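Local structure of beta-glucuronidase (Dictyoglomus thermophilum, 6XXW) at residues 461-466 and 500-505; 410-415 and 443-448. The protein probably hydrolyses beta-D-glucuronides, releasing glucuronic acid. All coordinates share one frame; numbering follows the deposited sequence.

Contact 1: residues 461-466 and 500-505; sequences VDVICV and PIILSE
Cys465 and Ile502 face each other across two parallel strands, the sulfur SG of Cys465 resting 4.0 Å from CB of Ile502. This is the dense part, where small and branched residues pack closely and the hydroxyl of Thr445, from the next strand, lies against the sulfur. Ile502 also reaches back along its partner: its CG1 is anti to the carbonyl carbon (chi1 -61°), and the extended chain beyond brings CD1 to 4.0 Å from CG1 of Val463, the two meeting at a slant. Further on, Ser504, pointing toward the partner strand, is small enough for its CB to come within 3.6 Å of CB of Cys465, while its hydroxyl bonds to Asn467. The backbones are laced in the parallel pattern: Ile464 N to Pro500 O at 2.9 Å, Ile464 O receiving Ile502 N at 2.8 Å, and Val466 N giving to Ile502 O. These strands are neighbours in the TIM barrel, joined by helix 482-497 in a beta-alpha-beta unit. Cys465 and Ile502 share one face of the sheet; Ile464, Ile501 and Val466 lie on the other, against Trp493 of that helix, Val466 also meeting Leu490 and Leu503. The last rung is less regular: Ser504 N approaches Val466 O at 2.9 Å from above the carbonyl plane, with an N-H...O angle of 139°. Packing is looser at the N-terminal end, where partly exposed Asp462 meets Pro500 through its backbone alone, O lying 3.6 Å from the proline CD, and its carboxylate turns away to accept a bond from Ile444 N.

Contact 2: residues 410-415 and 443-448; sequences MWSVAN and PITIVE
Pro443, just ahead of the strand, offers its O to Trp411 N at 3.1 Å, and its ring lies by the thioether of Met410. Ile444 shares the face of Trp411, its CG2 3.9 Å from CG1 of Val413; a branched aliphatic chain suits this layer, under Thr435 of helix 422-438. At Thr445 the N-H bonds to Trp411 O at 2.8 Å, and Met410 crosses the side chain at about a right angle, SD 3.9 Å from CB. With CG anti to its backbone N (chi1 -178°) and two bends beyond, the methionine folds over both Pro443 and Thr445, and an alanine here would probably leave a gap beside them. The threonine hydroxyl turns the other way, to Val463 O, while CG2 touches CB of Ser412 and the threonine O accepts Val413 N. Here, in the beta-alpha-beta unit of the TIM barrel, the pairing slips: a beta bulge between Ser412 and Asn415 gives the first strand an extra residue. Ile446 sits opposite the bulge, its CD1 3.8 Å from CB of Ala414, where alanine's single methyl lets the isoleucine end approach. Val447 N then bonds to Ala414 O at 3.0 Å, one residue beyond a regular ladder. Its two methyls divide their contacts: CG2 lies 3.6 Å from OG of Ser412, bonded to Glu362, and CG1 3.3 Å from OD1 of Asn415, held by Arg338.

In the fold
After the N-terminal beta domains and the first barrel strands, strand 408-415 is followed by helix 422-438 and strand 444-448, where contact 2 closes its loop. A short connection leads to strand 463-467, then helix 482-497 and strand 501-505, closing contact 1. The two loops stand in series, neither nesting nor crossing. Together they set four consecutive strands of the eight-stranded TIM barrel side by side, and the middle pair, 444-448 and 463-467, is joined by backbone bonds, among them Asp462 N to Ile444 O. At the C-terminal ends of the outer strands, Asn415 and Glu505 both bond to the same oxygen of a bound Tris molecule, probably from the crystallisation liquor, which may mark a pocket.

Contact 1: residues 461-466 and 500-505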
ATOM      1  N   VAL A 461      29.892 -27.238  18.999  1.00 18.80           N
ATOM      2  CA  VAL A 461      28.480 -27.340  19.379  1.00 18.51           C
ATOM      3  C   VAL A 461      27.871 -28.676  18.952  1.00 19.62           C
ATOM      4  O   VAL A 461      28.531 -29.490  18.296  1.00 21.55           O
ATOM      5  CB  VAL A 461      27.671 -26.156  18.807  1.00 20.76           C
ATOM      6  CG1 VAL A 461      28.247 -24.831  19.322  1.00 18.20           C
ATOM      7  CG2 VAL A 461      27.674 -26.185  17.294  1.00 20.89           C
ATOM      8  N   ASP A 462      26.602 -28.910  19.323  1.00 16.55           N
ATOM      9  CA  ASP A 462      25.920 -30.168  19.017  1.00 16.52           C
ATOM     10  C   ASP A 462      25.199 -30.142  17.675  1.00 22.43           C
ATOM     11  O   ASP A 462      25.110 -31.176  17.000  1.00 19.57           O
ATOM     12  CB  ASP A 462      24.896 -30.501  20.100  1.00 20.83           C
ATOM     13  CG  ASP A 462      25.534 -30.750  21.451  1.00 25.00           C
ATOM     14  OD1 ASP A 462      26.473 -31.569  21.520  1.00 26.28           O
ATOM     15  OD2 ASP A 462      25.097 -30.124  22.431  1.00 24.02           O
ATOM     16  N   VAL A 463      24.661 -28.993  17.297  1.00 22.12           N
ATOM     17  CA  VAL A 463      23.877 -28.833  16.076  1.00 18.34           C
ATOM     18  C   VAL A 463      24.358 -27.565  15.396  1.00 22.22           C
ATOM     19  O   VAL A 463      24.606 -26.558  16.068  1.00 21.33           O
ATOM     20  CB  VAL A 463      22.361 -28.749  16.375  1.00 23.74           C
ATOM     21  CG1 VAL A 463      21.556 -28.447  15.093  1.00 20.80           C
ATOM     22  CG2 VAL A 463      21.876 -30.032  17.019  1.00 25.67           C
ATOM     23  N   ILE A 464      24.507 -27.614  14.067  1.00 16.94           N
ATOM     24  CA  ILE A 464      24.938 -26.457  13.287  1.00 22.33           C
ATOM     25  C   ILE A 464      23.716 -25.664  12.854  1.00 18.52           C
ATOM     26  O   ILE A 464      22.774 -26.221  12.283  1.00 19.69           O
ATOM     27  CB  ILE A 464      25.761 -26.889  12.061  1.00 27.69           C
ATOM     28  CG1 ILE A 464      26.974 -27.722  12.489  1.00 21.04           C
ATOM     29  CG2 ILE A 464      26.161 -25.663  11.218  1.00 24.87           C
ATOM     30  CD1 ILE A 464      28.231 -26.945  12.718  1.00 24.07           C
ATOM     31  N   CYS A 465      23.748 -24.356  13.092  1.00 19.10           N
ATOM     32  CA  CYS A 465      22.717 -23.440  12.608  1.00 18.25           C
ATOM     33  C   CYS A 465      23.389 -22.427  11.685  1.00 16.54           C
ATOM     34  O   CYS A 465      24.272 -21.679  12.115  1.00 18.70           O
ATOM     35  CB  CYS A 465      22.018 -22.733  13.777  1.00 17.13           C
ATOM     36  SG  CYS A 465      20.890 -23.762  14.752  1.00 20.86           S
ATOM     37  N   VAL A 466      22.985 -22.398  10.418  0.75 17.31           N
ATOM     38  CA  VAL A 466      23.598 -21.515   9.432  0.75 17.39           C
ATOM     39  C   VAL A 466      22.536 -20.600   8.836  0.75 17.57           C
ATOM     40  O   VAL A 466      21.443 -21.054   8.461  0.75 15.29           O
ATOM     41  CB  VAL A 466      24.342 -22.297   8.331  0.75 20.20           C
ATOM     42  CG1 VAL A 466      23.407 -23.180   7.537  0.75 21.53           C
ATOM     43  CG2 VAL A 466      25.082 -21.337   7.419  0.75 17.43           C
ATOM     44  N   PRO A 500      24.021 -32.593  12.735  1.00 22.98           N
ATOM     45  CA  PRO A 500      22.773 -32.128  12.113  1.00 18.67           C
ATOM     46  C   PRO A 500      22.859 -30.632  11.856  1.00 18.53           C
ATOM     47  O   PRO A 500      23.511 -29.887  12.598  1.00 18.80           O
ATOM     48  CB  PRO A 500      21.690 -32.460  13.152  1.00 21.90           C
ATOM     49  CG  PRO A 500      22.361 -33.306  14.215  1.00 19.91           C
ATOM     50  CD  PRO A 500      23.824 -33.008  14.135  1.00 17.96           C
ATOM     51  N   ILE A 501      22.184 -30.195  10.797  1.00 18.75           N
ATOM     52  CA  ILE A 501      22.212 -28.803  10.359  1.00 17.60           C
ATOM     53  C   ILE A 501      20.787 -28.269  10.282  1.00 20.07           C
ATOM     54  O   ILE A 501      19.905 -28.897   9.680  1.00 19.73           O
ATOM     55  CB  ILE A 501      22.920 -28.656   9.000  1.00 20.59           C
ATOM     56  CG1 ILE A 501      24.352 -29.190   9.086  1.00 27.24           C
ATOM     57  CG2 ILE A 501      22.902 -27.203   8.536  1.00 24.79           C
ATOM     58  CD1 ILE A 501      25.093 -29.099   7.785  1.00 24.69           C
ATOM     59  N   ILE A 502      20.567 -27.111  10.887  1.00 17.75           N
ATOM     60  CA  ILE A 502      19.342 -26.339  10.715  1.00 19.01           C
ATOM     61  C   ILE A 502      19.675 -25.130   9.853  1.00 16.76           C
ATOM     62  O   ILE A 502      20.611 -24.384  10.168  1.00 20.20           O
ATOM     63  CB  ILE A 502      18.763 -25.894  12.072  1.00 15.53           C
ATOM     64  CG1 ILE A 502      18.402 -27.107  12.935  1.00 19.14           C
ATOM     65  CG2 ILE A 502      17.568 -24.936  11.861  1.00 16.76           C
ATOM     66  CD1 ILE A 502      17.990 -26.749  14.385  1.00 19.39           C
ATOM     67  N   LEU A 503      18.923 -24.930   8.765  1.00 15.16           N
ATOM     68  CA  LEU A 503      19.016 -23.658   8.052  1.00 17.27           C
ATOM     69  C   LEU A 503      18.253 -22.663   8.914  1.00 18.11           C
ATOM     70  O   LEU A 503      17.029 -22.542   8.820  1.00 17.55           O
ATOM     71  CB  LEU A 503      18.444 -23.755   6.635  1.00 16.16           C
ATOM     72  CG  LEU A 503      18.590 -22.497   5.770  1.00 23.54           C
ATOM     73  CD1 LEU A 503      20.047 -22.193   5.539  1.00 18.09           C
ATOM     74  CD2 LEU A 503      17.869 -22.651   4.424  1.00 21.90           C
ATOM     75  N   SER A 504      18.990 -21.941   9.769  1.00 15.69           N
ATOM     76  CA  SER A 504      18.376 -21.163  10.843  1.00 15.89           C
ATOM     77  C   SER A 504      17.863 -19.794  10.407  1.00 16.43           C
ATOM     78  O   SER A 504      17.090 -19.179  11.157  1.00 17.56           O
ATOM     79  CB  SER A 504      19.366 -20.999  12.002  1.00 16.64           C
ATOM     80  OG  SER A 504      20.642 -20.602  11.534  1.00 20.45           O
ATOM     81  N   GLU A 505      18.261 -19.301   9.235  1.00 15.19           N
ATOM     82  CA  GLU A 505      17.695 -18.076   8.686  1.00 13.72           C
ATOM     83  C   GLU A 505      17.821 -18.107   7.175  1.00 19.40           C
ATOM     84  O   GLU A 505      18.841 -18.543   6.637  1.00 19.77           O
ATOM     85  CB  GLU A 505      18.402 -16.812   9.179  1.00 16.04           C
ATOM     86  CG  GLU A 505      18.156 -16.424  10.615  1.00 16.69           C
ATOM     87  CD  GLU A 505      18.754 -15.066  10.954  1.00 21.34           C
ATOM     88  OE1 GLU A 505      18.959 -14.251  10.017  1.00 19.76           O
ATOM     89  OE2 GLU A 505      19.011 -14.810  12.155  1.00 21.10           O
TER

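Contact 2: residues 410-415 and 443-448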
ATOM      1  N   MET A 410      16.861 -26.489  23.245  1.00 20.61           N
ATOM      2  CA  MET A 410      18.223 -26.213  22.792  1.00 18.34           C
ATOM      3  C   MET A 410      18.578 -24.800  23.217  1.00 15.21           C
ATOM      4  O   MET A 410      17.726 -23.907  23.202  1.00 17.92           O
ATOM      5  CB  MET A 410      18.364 -26.351  21.265  1.00 13.39           C
ATOM      6  CG  MET A 410      19.784 -26.120  20.746  1.00 18.35           C
ATOM      7  SD  MET A 410      20.234 -27.074  19.277  1.00 20.56           S
ATOM      8  CE  MET A 410      19.043 -26.464  18.050  1.00 15.81           C
ATOM      9  N   TRP A 411      19.848 -24.597  23.564  1.00 16.85           N
ATOM     10  CA  TRP A 411      20.375 -23.271  23.851  1.00 16.80           C
ATOM     11  C   TRP A 411      21.236 -22.791  22.688  1.00 17.79           C
ATOM     12  O   TRP A 411      22.085 -23.541  22.182  1.00 16.64           O
ATOM     13  CB  TRP A 411      21.234 -23.269  25.129  1.00 16.93           C
ATOM     14  CG  TRP A 411      20.563 -23.840  26.361  1.00 17.30           C
ATOM     15  CD1 TRP A 411      20.889 -25.005  26.995  1.00 19.80           C
ATOM     16  CD2 TRP A 411      19.490 -23.255  27.119  1.00 18.23           C
ATOM     17  NE1 TRP A 411      20.078 -25.191  28.092  1.00 17.04           N
ATOM     18  CE2 TRP A 411      19.214 -24.131  28.195  1.00 21.62           C
ATOM     19  CE3 TRP A 411      18.734 -22.082  26.993  1.00 17.20           C
ATOM     20  CZ2 TRP A 411      18.198 -23.882  29.129  1.00 18.55           C
ATOM     21  CZ3 TRP A 411      17.715 -21.827  27.943  1.00 16.94           C
ATOM     22  CH2 TRP A 411      17.468 -22.724  28.991  1.00 17.04           C
ATOM     23  N   SER A 412      21.052 -21.528  22.294  1.00 13.51           N
ATOM     24  CA  SER A 412      21.914 -20.882  21.303  1.00 15.82           C
ATOM     25  C   SER A 412      22.793 -19.863  22.013  1.00 15.66           C
ATOM     26  O   SER A 412      22.283 -18.983  22.709  1.00 18.44           O
ATOM     27  CB  SER A 412      21.104 -20.201  20.201  1.00 19.59           C
ATOM     28  OG  SER A 412      21.984 -19.492  19.334  1.00 17.31           O
ATOM     29  N   VAL A 413      24.111 -19.996  21.873  1.00 17.14           N
ATOM     30  CA  VAL A 413      24.992 -19.116  22.638  1.00 19.43           C
ATOM     31  C   VAL A 413      25.253 -17.774  21.952  1.00 18.40           C
ATOM     32  O   VAL A 413      25.691 -16.828  22.627  1.00 16.98           O
ATOM     33  CB  VAL A 413      26.339 -19.795  22.976  1.00 17.17           C
ATOM     34  CG1 VAL A 413      26.119 -21.054  23.840  1.00 19.27           C
ATOM     35  CG2 VAL A 413      27.133 -20.118  21.727  1.00 18.89           C
ATOM     36  N   ALA A 414      24.976 -17.648  20.652  1.00 17.62           N
ATOM     37  CA  ALA A 414      25.236 -16.400  19.935  1.00 19.06           C
ATOM     38  C   ALA A 414      24.589 -16.447  18.555  1.00 18.83           C
ATOM     39  O   ALA A 414      24.207 -17.510  18.057  1.00 19.93           O
ATOM     40  CB  ALA A 414      26.738 -16.122  19.794  1.00 17.09           C
ATOM     41  N   ASN A 415      24.499 -15.274  17.929  1.00 17.59           N
ATOM     42  CA  ASN A 415      23.992 -15.143  16.563  1.00 20.20           C
ATOM     43  C   ASN A 415      24.961 -14.312  15.739  1.00 20.57           C
ATOM     44  O   ASN A 415      25.150 -13.124  16.019  1.00 17.90           O
ATOM     45  CB  ASN A 415      22.612 -14.488  16.533  1.00 17.85           C
ATOM     46  CG  ASN A 415      22.066 -14.346  15.122  1.00 18.40           C
ATOM     47  OD1 ASN A 415      21.488 -15.289  14.575  1.00 20.77           O
ATOM     48  ND2 ASN A 415      22.254 -13.166  14.518  1.00 19.57           N
ATOM     49  N   PRO A 443      20.816 -29.963  24.081  1.00 16.90           N
ATOM     50  CA  PRO A 443      21.907 -29.654  23.159  1.00 17.85           C
ATOM     51  C   PRO A 443      22.167 -28.158  23.078  1.00 20.34           C
ATOM     52  O   PRO A 443      21.359 -27.322  23.498  1.00 20.77           O
ATOM     53  CB  PRO A 443      21.412 -30.200  21.815  1.00 20.73           C
ATOM     54  CG  PRO A 443      19.932 -30.222  21.944  1.00 20.91           C
ATOM     55  CD  PRO A 443      19.655 -30.548  23.388  1.00 17.69           C
ATOM     56  N   ILE A 444      23.331 -27.836  22.518  1.00 16.34           N
ATOM     57  CA  ILE A 444      23.820 -26.472  22.383  1.00 16.15           C
ATOM     58  C   ILE A 444      24.137 -26.195  20.921  1.00 17.70           C
ATOM     59  O   ILE A 444      24.672 -27.063  20.224  1.00 20.68           O
ATOM     60  CB  ILE A 444      25.072 -26.250  23.253  1.00 17.01           C
ATOM     61  CG1 ILE A 444      24.730 -26.474  24.725  1.00 19.27           C
ATOM     62  CG2 ILE A 444      25.664 -24.862  23.000  1.00 18.95           C
ATOM     63  CD1 ILE A 444      25.950 -26.584  25.595  1.00 22.98           C
ATOM     64  N   THR A 445      23.819 -24.980  20.455  1.00 18.71           N
ATOM     65  CA  THR A 445      24.182 -24.542  19.112  1.00 18.66           C
ATOM     66  C   THR A 445      24.755 -23.128  19.175  1.00 18.20           C
ATOM     67  O   THR A 445      24.802 -22.487  20.233  1.00 18.60           O
ATOM     68  CB  THR A 445      22.973 -24.587  18.143  1.00 22.13           C
ATOM     69  OG1 THR A 445      23.398 -24.323  16.790  1.00 20.44           O
ATOM     70  CG2 THR A 445      21.946 -23.558  18.530  1.00 16.15           C
ATOM     71  N   ILE A 446      25.226 -22.664  18.023  1.00 16.91           N
ATOM     72  CA  ILE A 446      25.561 -21.265  17.787  1.00 16.47           C
ATOM     73  C   ILE A 446      25.140 -20.956  16.359  1.00 18.79           C
ATOM     74  O   ILE A 446      25.302 -21.794  15.465  1.00 21.03           O
ATOM     75  CB  ILE A 446      27.059 -20.957  18.005  1.00 17.56           C
ATOM     76  CG1 ILE A 446      27.316 -19.454  17.816  1.00 16.74           C
ATOM     77  CG2 ILE A 446      27.962 -21.763  17.028  1.00 17.99           C
ATOM     78  CD1 ILE A 446      28.683 -18.993  18.319  1.00 16.01           C
ATOM     79  N   VAL A 447      24.560 -19.778  16.138  1.00 18.58           N
ATOM     80  CA  VAL A 447      23.980 -19.459  14.836  1.00 16.76           C
ATOM     81  C   VAL A 447      25.006 -18.664  14.037  1.00 15.39           C
ATOM     82  O   VAL A 447      25.478 -17.609  14.480  1.00 19.61           O
ATOM     83  CB  VAL A 447      22.643 -18.710  14.968  1.00 17.57           C
ATOM     84  CG1 VAL A 447      22.102 -18.354  13.577  1.00 14.55           C
ATOM     85  CG2 VAL A 447      21.618 -19.574  15.724  1.00 14.78           C
ATOM     86  N   GLU A 448      25.368 -19.191  12.870  1.00 16.17           N
ATOM     87  CA  GLU A 448      26.533 -18.748  12.114  1.00 17.16           C
ATOM     88  C   GLU A 448      26.115 -18.078  10.815  1.00 20.42           C
ATOM     89  O   GLU A 448      25.203 -18.552  10.138  1.00 19.07           O
ATOM     90  CB  GLU A 448      27.436 -19.932  11.754  1.00 18.40           C
ATOM     91  CG  GLU A 448      28.048 -20.652  12.937  1.00 18.14           C
ATOM     92  CD  GLU A 448      29.443 -20.129  13.281  1.00 25.91           C
ATOM     93  OE1 GLU A 448      29.728 -18.934  13.009  1.00 23.22           O
ATOM     94  OE2 GLU A 448      30.255 -20.918  13.834  1.00 22.45           O
TER